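Local atomic coordinates of protein Kif13b (PDB entry 5B64), a protein that probably works as a kinesin motor protein that carries cargo along microtubules, and binds another protein through this region. Residues N86-L89 against D90-D93; D93-Q96 against E97-E100. All coordinates share one frame; numbering follows the deposited sequence.

Contact 1: residues N86-L89 against D90-D93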
ATOM      1  N   ASN B  86     -10.228  -5.737 -18.752  1.00 67.87           N
ATOM      2  CA  ASN B  86      -8.894  -5.144 -18.901  1.00 72.39           C
ATOM      3  C   ASN B  86      -8.094  -5.014 -17.596  1.00 78.60           C
ATOM      4  O   ASN B  86      -6.901  -5.361 -17.552  1.00 81.36           O
ATOM      5  CB  ASN B  86      -8.968  -3.784 -19.575  1.00 74.62           C
ATOM      6  CG  ASN B  86      -9.320  -3.887 -21.034  1.00 93.69           C
ATOM      7  OD1 ASN B  86      -8.861  -4.796 -21.738  1.00 98.77           O
ATOM      8  ND2 ASN B  86     -10.149  -2.957 -21.508  1.00 98.97           N
ATOM      9  N   ARG B  87      -8.734  -4.507 -16.542  1.00 68.45           N
ATOM     10  CA  ARG B  87      -8.049  -4.388 -15.262  1.00 69.97           C
ATOM     11  C   ARG B  87      -7.578  -5.734 -14.761  1.00 71.48           C
ATOM     12  O   ARG B  87      -6.532  -5.811 -14.124  1.00 69.72           O
ATOM     13  CB  ARG B  87      -8.933  -3.748 -14.198  1.00 68.01           C
ATOM     14  CG  ARG B  87      -8.896  -2.255 -14.221  1.00 66.23           C
ATOM     15  CD  ARG B  87      -7.488  -1.669 -14.041  1.00 60.37           C
ATOM     16  NE  ARG B  87      -7.556  -0.249 -14.336  1.00 58.47           N
ATOM     17  CZ  ARG B  87      -8.139   0.650 -13.549  1.00 63.30           C
ATOM     18  NH1 ARG B  87      -8.191   1.924 -13.926  1.00 69.89           N
ATOM     19  NH2 ARG B  87      -8.664   0.284 -12.382  1.00 62.81           N
ATOM     20  N   LEU B  88      -8.356  -6.787 -15.034  1.00 70.94           N
ATOM     21  CA  LEU B  88      -7.935  -8.155 -14.700  1.00 66.78           C
ATOM     22  C   LEU B  88      -6.556  -8.525 -15.289  1.00 65.45           C
ATOM     23  O   LEU B  88      -5.785  -9.249 -14.668  1.00 60.81           O
ATOM     24  CB  LEU B  88      -8.998  -9.185 -15.105  1.00 54.97           C
ATOM     25  CG  LEU B  88     -10.087  -9.282 -14.036  1.00 58.14           C
ATOM     26  CD1 LEU B  88     -11.305 -10.078 -14.539  1.00 55.08           C
ATOM     27  CD2 LEU B  88      -9.522  -9.872 -12.746  1.00 58.51           C
ATOM     28  N   LEU B  89      -6.255  -8.024 -16.480  1.00 63.60           N
ATOM     29  CA  LEU B  89      -4.950  -8.240 -17.059  1.00 64.21           C
ATOM     30  C   LEU B  89      -3.889  -7.769 -16.056  1.00 62.56           C
ATOM     31  O   LEU B  89      -2.894  -8.458 -15.811  1.00 67.82           O
ATOM     32  CB  LEU B  89      -4.836  -7.480 -18.378  1.00 69.18           C
ATOM     33  CG  LEU B  89      -5.184  -8.202 -19.683  1.00 73.02           C
ATOM     34  CD1 LEU B  89      -6.222  -9.275 -19.461  1.00 64.84           C
ATOM     35  CD2 LEU B  89      -5.649  -7.200 -20.769  1.00 59.44           C
ATOM     36  N   ASP B  90      -4.142  -6.612 -15.458  1.00 53.53           N
ATOM     37  CA  ASP B  90      -3.215  -5.989 -14.526  1.00 60.67           C
ATOM     38  C   ASP B  90      -3.186  -6.661 -13.150  1.00 66.39           C
ATOM     39  O   ASP B  90      -2.116  -6.830 -12.569  1.00 71.89           O
ATOM     40  CB  ASP B  90      -3.535  -4.496 -14.381  1.00 61.72           C
ATOM     41  CG  ASP B  90      -3.325  -3.726 -15.675  1.00 76.38           C
ATOM     42  OD1 ASP B  90      -2.359  -4.039 -16.419  1.00 81.71           O
ATOM     43  OD2 ASP B  90      -4.127  -2.801 -15.951  1.00 84.45           O
ATOM     44  N   MET B  91      -4.360  -7.022 -12.635  1.00 64.68           N
ATOM     45  CA  MET B  91      -4.494  -7.697 -11.345  1.00 61.35           C
ATOM     46  C   MET B  91      -3.766  -9.051 -11.343  1.00 65.07           C
ATOM     47  O   MET B  91      -2.987  -9.351 -10.435  1.00 65.85           O
ATOM     48  CB  MET B  91      -5.979  -7.905 -11.021  1.00 60.55           C
ATOM     49  CG  MET B  91      -6.851  -6.648 -11.069  1.00 53.47           C
ATOM     50  SD  MET B  91      -8.532  -7.029 -10.511  1.00 64.01           S
ATOM     51  CE  MET B  91      -9.465  -5.599 -11.028  1.00 50.46           C
ATOM     52  N   ARG B  92      -4.030  -9.860 -12.367  1.00 64.77           N
ATOM     53  CA  ARG B  92      -3.289 -11.104 -12.602  1.00 64.59           C
ATOM     54  C   ARG B  92      -1.772 -10.911 -12.632  1.00 63.19           C
ATOM     55  O   ARG B  92      -1.049 -11.652 -11.973  1.00 64.04           O
ATOM     56  CB  ARG B  92      -3.750 -11.771 -13.895  1.00 60.33           C
ATOM     57  CG  ARG B  92      -5.196 -12.216 -13.851  1.00 57.04           C
ATOM     58  CD  ARG B  92      -5.637 -12.801 -15.179  1.00 60.48           C
ATOM     59  NE  ARG B  92      -7.071 -13.070 -15.190  1.00 60.94           N
ATOM     60  CZ  ARG B  92      -7.909 -12.666 -16.135  1.00 62.92           C
ATOM     61  NH1 ARG B  92      -7.467 -11.979 -17.183  1.00 63.04           N
ATOM     62  NH2 ARG B  92      -9.196 -12.967 -16.037  1.00 66.51           N
ATOM     63  N   ASP B  93      -1.308  -9.917 -13.390  1.00 64.45           N
ATOM     64  CA  ASP B  93       0.107  -9.525 -13.416  1.00 62.82           C
ATOM     65  C   ASP B  93       0.647  -9.212 -12.045  1.00 67.11           C
ATOM     66  O   ASP B  93       1.685  -9.754 -11.656  1.00 73.16           O
ATOM     67  CB  ASP B  93       0.330  -8.295 -14.287  1.00 60.32           C
ATOM     68  CG  ASP B  93       0.259  -8.606 -15.769  1.00 79.76           C
ATOM     69  OD1 ASP B  93       0.172  -9.807 -16.122  1.00 83.02           O
ATOM     70  OD2 ASP B  93       0.294  -7.647 -16.583  1.00 87.59           O
TER
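Leu88 and Arg92 meet one turn apart on the α-helix 81-100, the i to i+4 pairing of side chains on one helical face. CB of Leu88 sits over one face of the Arg92 guanidinium, displaced toward its rim and 3.8 Å from Arg92 CZ. The edge of the same group is met near its plane by Leu89, whose CD1 lies 3.7 Å from Arg92 NH1. Arg92 arrives there with CG beside its backbone N (chi1 -64°) and a chain extended from CG to NE, which takes the charged end back along the helix toward Leu88. Its NE then forms a salt bridge with Glu27 of helix 9-34, which ties the two helices together.

The next patch is apolar. Leu88 CD2 touches Met91 SD at 3.7 Å, and the methionine methyl CE reaches CB of Arg87 at the same distance. Leu88 and Met91 both pack on Ala28, with Leu24 and Ile31 extending this helix-helix interface.

Arg87 turns its charge to a different side. Its chain bends at chi2 and runs past Asp90, but NE remains 4.6 Å from Asp90 OD2, beyond a salt bridge. The guanidinium is instead gripped by Asp120, by the carbonyl of Pro117 and by an acidic side chain of the partner protein, with Trp79 in cation-pi contact; an aromatic side chain of that partner also packs on Asp90. This many partners would be expected to limit the rotation of the guanidinium.

Beneath the side chains, Arg87 O accepts two backbone N-H groups: Met91 N at 2.9 Å and, in a weak bond, Asp90 N.

Contact 2: residues D93-Q96 against E97-E100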
ATOM      1  N   ASP B  93      -1.308  -9.917 -13.390  1.00 64.45           N
ATOM      2  CA  ASP B  93       0.107  -9.525 -13.416  1.00 62.82           C
ATOM      3  C   ASP B  93       0.647  -9.212 -12.045  1.00 67.11           C
ATOM      4  O   ASP B  93       1.685  -9.754 -11.656  1.00 73.16           O
ATOM      5  CB  ASP B  93       0.330  -8.295 -14.287  1.00 60.32           C
ATOM      6  CG  ASP B  93       0.259  -8.606 -15.769  1.00 79.76           C
ATOM      7  OD1 ASP B  93       0.172  -9.807 -16.122  1.00 83.02           O
ATOM      8  OD2 ASP B  93       0.294  -7.647 -16.583  1.00 87.59           O
ATOM      9  N   LEU B  94      -0.053  -8.334 -11.320  1.00 58.20           N
ATOM     10  CA  LEU B  94       0.405  -7.880 -10.004  1.00 60.82           C
ATOM     11  C   LEU B  94       0.449  -9.058  -9.031  1.00 66.94           C
ATOM     12  O   LEU B  94       1.384  -9.211  -8.238  1.00 67.04           O
ATOM     13  CB  LEU B  94      -0.514  -6.796  -9.456  1.00 56.60           C
ATOM     14  CG  LEU B  94       0.005  -6.038  -8.230  1.00 59.72           C
ATOM     15  CD1 LEU B  94       1.312  -5.307  -8.543  1.00 52.66           C
ATOM     16  CD2 LEU B  94      -1.050  -5.055  -7.684  1.00 60.03           C
ATOM     17  N   TYR B  95      -0.564  -9.904  -9.134  1.00 61.60           N
ATOM     18  CA  TYR B  95      -0.650 -11.098  -8.321  1.00 63.47           C
ATOM     19  C   TYR B  95       0.529 -12.050  -8.548  1.00 65.25           C
ATOM     20  O   TYR B  95       1.152 -12.522  -7.596  1.00 63.29           O
ATOM     21  CB  TYR B  95      -1.962 -11.817  -8.619  1.00 58.45           C
ATOM     22  CG  TYR B  95      -2.169 -13.023  -7.763  1.00 60.17           C
ATOM     23  CD1 TYR B  95      -2.634 -12.899  -6.456  1.00 59.57           C
ATOM     24  CD2 TYR B  95      -1.896 -14.299  -8.251  1.00 65.22           C
ATOM     25  CE1 TYR B  95      -2.840 -14.025  -5.658  1.00 62.20           C
ATOM     26  CE2 TYR B  95      -2.083 -15.427  -7.454  1.00 67.28           C
ATOM     27  CZ  TYR B  95      -2.556 -15.281  -6.160  1.00 67.57           C
ATOM     28  OH  TYR B  95      -2.746 -16.400  -5.372  1.00 78.19           O
ATOM     29  N   GLN B  96       0.824 -12.341  -9.809  1.00 62.81           N
ATOM     30  CA  GLN B  96       1.902 -13.265 -10.127  1.00 63.43           C
ATOM     31  C   GLN B  96       3.228 -12.633  -9.733  1.00 64.49           C
ATOM     32  O   GLN B  96       4.145 -13.315  -9.296  1.00 67.52           O
ATOM     33  CB  GLN B  96       1.891 -13.623 -11.608  1.00 52.75           C
ATOM     34  CG  GLN B  96       2.983 -14.582 -11.997  1.00 75.97           C
ATOM     35  CD  GLN B  96       2.975 -14.896 -13.488  1.00 87.32           C
ATOM     36  OE1 GLN B  96       2.802 -14.004 -14.328  1.00 90.61           O
ATOM     37  NE2 GLN B  96       3.155 -16.170 -13.824  1.00 93.04           N
ATOM     38  N   GLU B  97       3.316 -11.316  -9.874  1.00 64.69           N
ATOM     39  CA  GLU B  97       4.500 -10.601  -9.435  1.00 66.20           C
ATOM     40  C   GLU B  97       4.675 -10.736  -7.916  1.00 70.96           C
ATOM     41  O   GLU B  97       5.783 -10.932  -7.422  1.00 74.63           O
ATOM     42  CB  GLU B  97       4.436  -9.125  -9.843  1.00 57.75           C
ATOM     43  CG  GLU B  97       5.804  -8.486  -9.897  1.00 61.69           C
ATOM     44  CD  GLU B  97       5.774  -6.966 -10.017  1.00 66.73           C
ATOM     45  OE1 GLU B  97       6.862  -6.334  -9.888  1.00 74.26           O
ATOM     46  OE2 GLU B  97       4.679  -6.409 -10.236  1.00 55.08           O
ATOM     47  N   TRP B  98       3.569 -10.626  -7.189  1.00 65.90           N
ATOM     48  CA  TRP B  98       3.570 -10.746  -5.744  1.00 66.34           C
ATOM     49  C   TRP B  98       4.000 -12.140  -5.296  1.00 67.46           C
ATOM     50  O   TRP B  98       4.898 -12.273  -4.456  1.00 67.82           O
ATOM     51  CB  TRP B  98       2.174 -10.418  -5.208  1.00 71.31           C
ATOM     52  CG  TRP B  98       2.055 -10.501  -3.719  1.00 78.02           C
ATOM     53  CD1 TRP B  98       2.712  -9.739  -2.799  1.00 82.53           C
ATOM     54  CD2 TRP B  98       1.206 -11.382  -2.979  1.00 81.53           C
ATOM     55  NE1 TRP B  98       2.327 -10.097  -1.529  1.00 85.37           N
ATOM     56  CE2 TRP B  98       1.408 -11.108  -1.614  1.00 84.16           C
ATOM     57  CE3 TRP B  98       0.300 -12.386  -3.337  1.00 87.81           C
ATOM     58  CZ2 TRP B  98       0.729 -11.793  -0.607  1.00 89.34           C
ATOM     59  CZ3 TRP B  98      -0.374 -13.072  -2.333  1.00 87.72           C
ATOM     60  CH2 TRP B  98      -0.157 -12.770  -0.988  1.00 87.71           C
ATOM     61  N   LYS B  99       3.356 -13.160  -5.871  1.00 64.92           N
ATOM     62  CA  LYS B  99       3.617 -14.577  -5.571  1.00 68.82           C
ATOM     63  C   LYS B  99       5.040 -15.050  -5.878  1.00 78.04           C
ATOM     64  O   LYS B  99       5.492 -16.069  -5.350  1.00 81.44           O
ATOM     65  CB  LYS B  99       2.636 -15.469  -6.336  1.00 70.80           C
ATOM     66  CG  LYS B  99       1.325 -15.673  -5.621  1.00 76.89           C
ATOM     67  CD  LYS B  99       1.602 -16.083  -4.186  1.00 86.94           C
ATOM     68  CE  LYS B  99       0.360 -16.534  -3.439  1.00 91.76           C
ATOM     69  NZ  LYS B  99       0.707 -16.801  -2.012  1.00 96.49           N
ATOM     70  N   GLU B 100       5.737 -14.316  -6.739  1.00 75.66           N
ATOM     71  CA  GLU B 100       7.043 -14.734  -7.206  1.00 72.05           C
ATOM     72  C   GLU B 100       8.139 -13.863  -6.622  1.00 74.89           C
ATOM     73  O   GLU B 100       9.326 -14.160  -6.784  1.00 76.24           O
ATOM     74  CB  GLU B 100       7.089 -14.697  -8.729  1.00 75.34           C
ATOM     75  CG  GLU B 100       6.462 -15.917  -9.369  1.00 86.49           C
ATOM     76  CD  GLU B 100       6.288 -15.769 -10.870  1.00 96.76           C
ATOM     77  OE1 GLU B 100       6.843 -14.796 -11.448  1.00 94.59           O
ATOM     78  OE2 GLU B 100       5.583 -16.625 -11.459  1.00 98.16           O
TER
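Tyr95 lays one face of its phenol ring against the aliphatic chain of Lys99, one turn further along helix 81-100. This is a CH-pi contact: Lys99 CG stands 4.2 Å from the ring centroid, 25° off the ring normal. The two side chains run alongside each other in the same direction, and Lys99 CE continues past the rim to lie 3.7 Å from Tyr95 OH. Lys99 owes this course to a bend at chi2 (-49°), after which its chain straightens.

Trp98 approaches the same tyrosine from another direction. Tyr95 CE1 comes to the edge of the indole, near its plane, at 4.2 Å from Trp98 CE3. The indole also packs edge-to-face with Phe112 of helix 106-114, while Tyr95 rests on Tyr30, Ile31 and Glu34 of helix 9-34.

Gln96 and Glu100 form a second i to i+4 pair, again side by side, with amide and carboxylate planes turned 44° apart; Gln96 CG lies 3.4 Å from Glu100 OE2. Leu94 CD1 lies 3.9 Å from Glu97 OE2. That oxygen takes a hydrogen bond with Tyr111 OH, and OE1 is bound by a polar and an aromatic side chain of the other protein.

Along the backbone, Lys99 N bonds to Tyr95 O at 2.9 Å, whereas the bond from Glu100 N to Gln96 O is weak. Tyr95 meets Lys99 through methylenes rather than through charge, while the Glu97 carboxylate, shared between Tyr111 and the partner protein, is probably polarised by the hydrogen bonds at both oxygens.

Contacts 1 and 2 are successive parts of helix 81-100, with Asp93 common to both and centres about 11 Å apart. Contact 1 is partly buried and lies nearer the middle of the chain; Leu88 and Met91 face helix 9-34, and its arginines find their charged partners outside its two segments. Contact 2 is a surface contact about 18 Å from the centre of the chain, built on aromatic rings and a lysine chain, and it joins the same helix 9-34 to helix 106-114 as well. Each sends a charged residue to the partner protein, Arg87 from 86-89 and Glu97 from 97-100, opposite in charge and ten residues apart.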